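Local coordinates for THUMP domain-containing protein (Pyrococcus horikoshii, PDB 1VBK) that is of unknown function but, as a ThiI-like protein with a THUMP domain, probably binds RNA and ATP, at residues A[44-48]-A[49-53]. Numbering follows the deposited sequence.
Sequences IFSRH and GRIIV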
ATOM      1  N   ILE A  44       9.456  26.357   9.270  1.00 20.79           N
ATOM      2  CA  ILE A  44       8.473  25.423   9.813  1.00 19.30           C
ATOM      3  C   ILE A  44       9.311  24.358  10.511  1.00 19.53           C
ATOM      4  O   ILE A  44      10.207  23.774   9.901  1.00 18.72           O
ATOM      5  CB  ILE A  44       7.632  24.729   8.718  1.00 19.85           C
ATOM      6  CG1 ILE A  44       6.802  25.760   7.952  1.00 19.45           C
ATOM      7  CG2 ILE A  44       6.714  23.677   9.357  1.00 19.84           C
ATOM      8  CD1 ILE A  44       6.107  25.185   6.727  1.00 22.46           C
ATOM      9  N   PHE A  45       9.048  24.125  11.793  1.00 17.95           N
ATOM     10  CA  PHE A  45       9.790  23.111  12.528  1.00 17.12           C
ATOM     11  C   PHE A  45       8.955  22.536  13.659  1.00 16.80           C
ATOM     12  O   PHE A  45       7.977  23.148  14.096  1.00 15.72           O
ATOM     13  CB  PHE A  45      11.128  23.672  13.059  1.00 17.82           C
ATOM     14  CG  PHE A  45      10.987  24.792  14.059  1.00 21.44           C
ATOM     15  CD1 PHE A  45      10.570  24.539  15.363  1.00 21.20           C
ATOM     16  CD2 PHE A  45      11.304  26.098  13.704  1.00 24.04           C
ATOM     17  CE1 PHE A  45      10.477  25.572  16.300  1.00 23.63           C
ATOM     18  CE2 PHE A  45      11.215  27.137  14.632  1.00 25.85           C
ATOM     19  CZ  PHE A  45      10.800  26.873  15.934  1.00 24.96           C
ATOM     20  N   SER A  46       9.344  21.348  14.114  1.00 17.58           N
ATOM     21  CA  SER A  46       8.650  20.650  15.188  1.00 18.76           C
ATOM     22  C   SER A  46       9.574  20.494  16.389  1.00 23.39           C
ATOM     23  O   SER A  46      10.660  19.918  16.271  1.00 24.85           O
ATOM     24  CB  SER A  46       8.219  19.260  14.705  1.00 21.31           C
ATOM     25  OG  SER A  46       7.531  18.535  15.716  1.00 24.47           O
ATOM     26  N   ARG A  47       9.149  20.998  17.542  1.00 20.40           N
ATOM     27  CA  ARG A  47       9.949  20.864  18.750  1.00 22.98           C
ATOM     28  C   ARG A  47       9.077  20.677  19.980  1.00 21.63           C
ATOM     29  O   ARG A  47       8.092  21.384  20.178  1.00 22.65           O
ATOM     30  CB  ARG A  47      10.876  22.072  18.916  1.00 24.97           C
ATOM     31  CG  ARG A  47      12.040  22.053  17.925  1.00 26.71           C
ATOM     32  CD  ARG A  47      12.783  23.368  17.885  1.00 27.81           C
ATOM     33  NE  ARG A  47      13.537  23.499  16.643  1.00 27.85           N
ATOM     34  CZ  ARG A  47      14.053  24.639  16.195  1.00 28.24           C
ATOM     35  NH1 ARG A  47      13.902  25.760  16.895  1.00 22.75           N
ATOM     36  NH2 ARG A  47      14.700  24.659  15.032  1.00 24.47           N
ATOM     37  N   HIS A  48       9.437  19.682  20.781  1.00 23.15           N
ATOM     38  CA  HIS A  48       8.728  19.358  22.011  1.00 23.56           C
ATOM     39  C   HIS A  48       7.216  19.201  21.874  1.00 22.98           C
ATOM     40  O   HIS A  48       6.452  19.730  22.682  1.00 22.24           O
ATOM     41  CB  HIS A  48       9.075  20.395  23.079  1.00 24.36           C
ATOM     42  CG  HIS A  48      10.522  20.385  23.459  1.00 27.34           C
ATOM     43  ND1 HIS A  48      11.097  19.344  24.157  1.00 28.47           N
ATOM     44  CD2 HIS A  48      11.526  21.250  23.179  1.00 27.87           C
ATOM     45  CE1 HIS A  48      12.392  19.566  24.289  1.00 30.25           C
ATOM     46  NE2 HIS A  48      12.679  20.716  23.703  1.00 28.55           N
ATOM     47  N   GLY A  49       6.794  18.472  20.845  1.00 21.22           N
ATOM     48  CA  GLY A  49       5.379  18.211  20.641  1.00 20.35           C
ATOM     49  C   GLY A  49       4.559  19.306  19.996  1.00 20.22           C
ATOM     50  O   GLY A  49       3.339  19.189  19.898  1.00 19.80           O
ATOM     51  N   ARG A  50       5.226  20.364  19.554  1.00 20.13           N
ATOM     52  CA  ARG A  50       4.562  21.487  18.904  1.00 21.89           C
ATOM     53  C   ARG A  50       5.219  21.773  17.561  1.00 20.08           C
ATOM     54  O   ARG A  50       6.394  21.480  17.360  1.00 18.48           O
ATOM     55  CB  ARG A  50       4.695  22.755  19.758  1.00 24.58           C
ATOM     56  CG  ARG A  50       3.863  22.795  21.022  1.00 31.35           C
ATOM     57  CD  ARG A  50       2.426  23.146  20.693  1.00 33.04           C
ATOM     58  NE  ARG A  50       1.678  23.584  21.870  1.00 35.52           N
ATOM     59  CZ  ARG A  50       1.191  22.772  22.802  1.00 35.68           C
ATOM     60  NH1 ARG A  50       1.366  21.462  22.708  1.00 36.90           N
ATOM     61  NH2 ARG A  50       0.515  23.277  23.826  1.00 36.49           N
ATOM     62  N   ILE A  51       4.450  22.343  16.646  1.00 18.80           N
ATOM     63  CA  ILE A  51       4.991  22.746  15.361  1.00 17.64           C
ATOM     64  C   ILE A  51       4.872  24.264  15.367  1.00 17.56           C
ATOM     65  O   ILE A  51       3.833  24.824  15.741  1.00 17.18           O
ATOM     66  CB  ILE A  51       4.206  22.153  14.179  1.00 17.29           C
ATOM     67  CG1 ILE A  51       4.646  20.706  13.956  1.00 17.61           C
ATOM     68  CG2 ILE A  51       4.459  22.978  12.908  1.00 20.28           C
ATOM     69  CD1 ILE A  51       3.819  19.955  12.920  1.00 17.16           C
ATOM     70  N   ILE A  52       5.954  24.928  14.994  1.00 15.42           N
ATOM     71  CA  ILE A  52       5.973  26.373  14.954  1.00 14.73           C
ATOM     72  C   ILE A  52       6.204  26.803  13.518  1.00 17.98           C
ATOM     73  O   ILE A  52       7.117  26.305  12.853  1.00 16.19           O
ATOM     74  CB  ILE A  52       7.121  26.955  15.827  1.00 14.84           C
ATOM     75  CG1 ILE A  52       6.921  26.580  17.302  1.00 14.49           C
ATOM     76  CG2 ILE A  52       7.188  28.478  15.656  1.00 16.72           C
ATOM     77  CD1 ILE A  52       5.688  27.197  17.960  1.00 17.29           C
ATOM     78  N   VAL A  53       5.360  27.712  13.042  1.00 16.16           N
ATOM     79  CA  VAL A  53       5.499  28.255  11.701  1.00 18.34           C
ATOM     80  C   VAL A  53       5.922  29.708  11.884  1.00 18.02           C
ATOM     81  O   VAL A  53       5.134  30.518  12.358  1.00 17.68           O
ATOM     82  CB  VAL A  53       4.159  28.242  10.924  1.00 19.26           C
ATOM     83  CG1 VAL A  53       4.351  28.867   9.548  1.00 19.84           C
ATOM     84  CG2 VAL A  53       3.645  26.828  10.792  1.00 17.80           C
TER
HETATM   85  O   HOH W   1       8.425  17.307  18.762  1.00 22.15           O
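Phe-45 and Ile-52 are a hydrogen-bonded pair of a tight antiparallel hairpin. Phe-45 N donates to Ile-52 O at 3.1 Å, in the carbonyl plane. The return bond, Ile-52 N to Phe-45 O, is shorter at 2.8 Å and nearly straight at 165°. Both side chains leave the same face of the sheet and point the same way. With chi1 at 63°, Phe-45 CG sits between its own N and carbonyl carbon, and this swings the ring across to Ile-52. Ile-52 CB then lies over one ring face, 4.0 Å from the ring centroid, a CH-pi contact. On the opposite face Arg-47 NH1 sits 3.4 Å above the ring plane of Phe-45, nearer the ring's edge than its centre. With an alanine here, Ile-52 CB would probably lose its aromatic cover and the Arg-47 guanidinium the ring beside it. On the other side of the hairpin, Ile-44 CG1 meets Val-53 CG1 at 4.3 Å. A type I' turn through His-48 and Gly-49, both at positive phi, reverses the chain, and a water accepts from Gly-49 N. The hairpin belongs to the ferredoxin-like domain. Strand 50-54 pairs with strand 3-8, Ile-51 packs on helix 19-36, and Ile-52 touches Met-157 of strand 150-157.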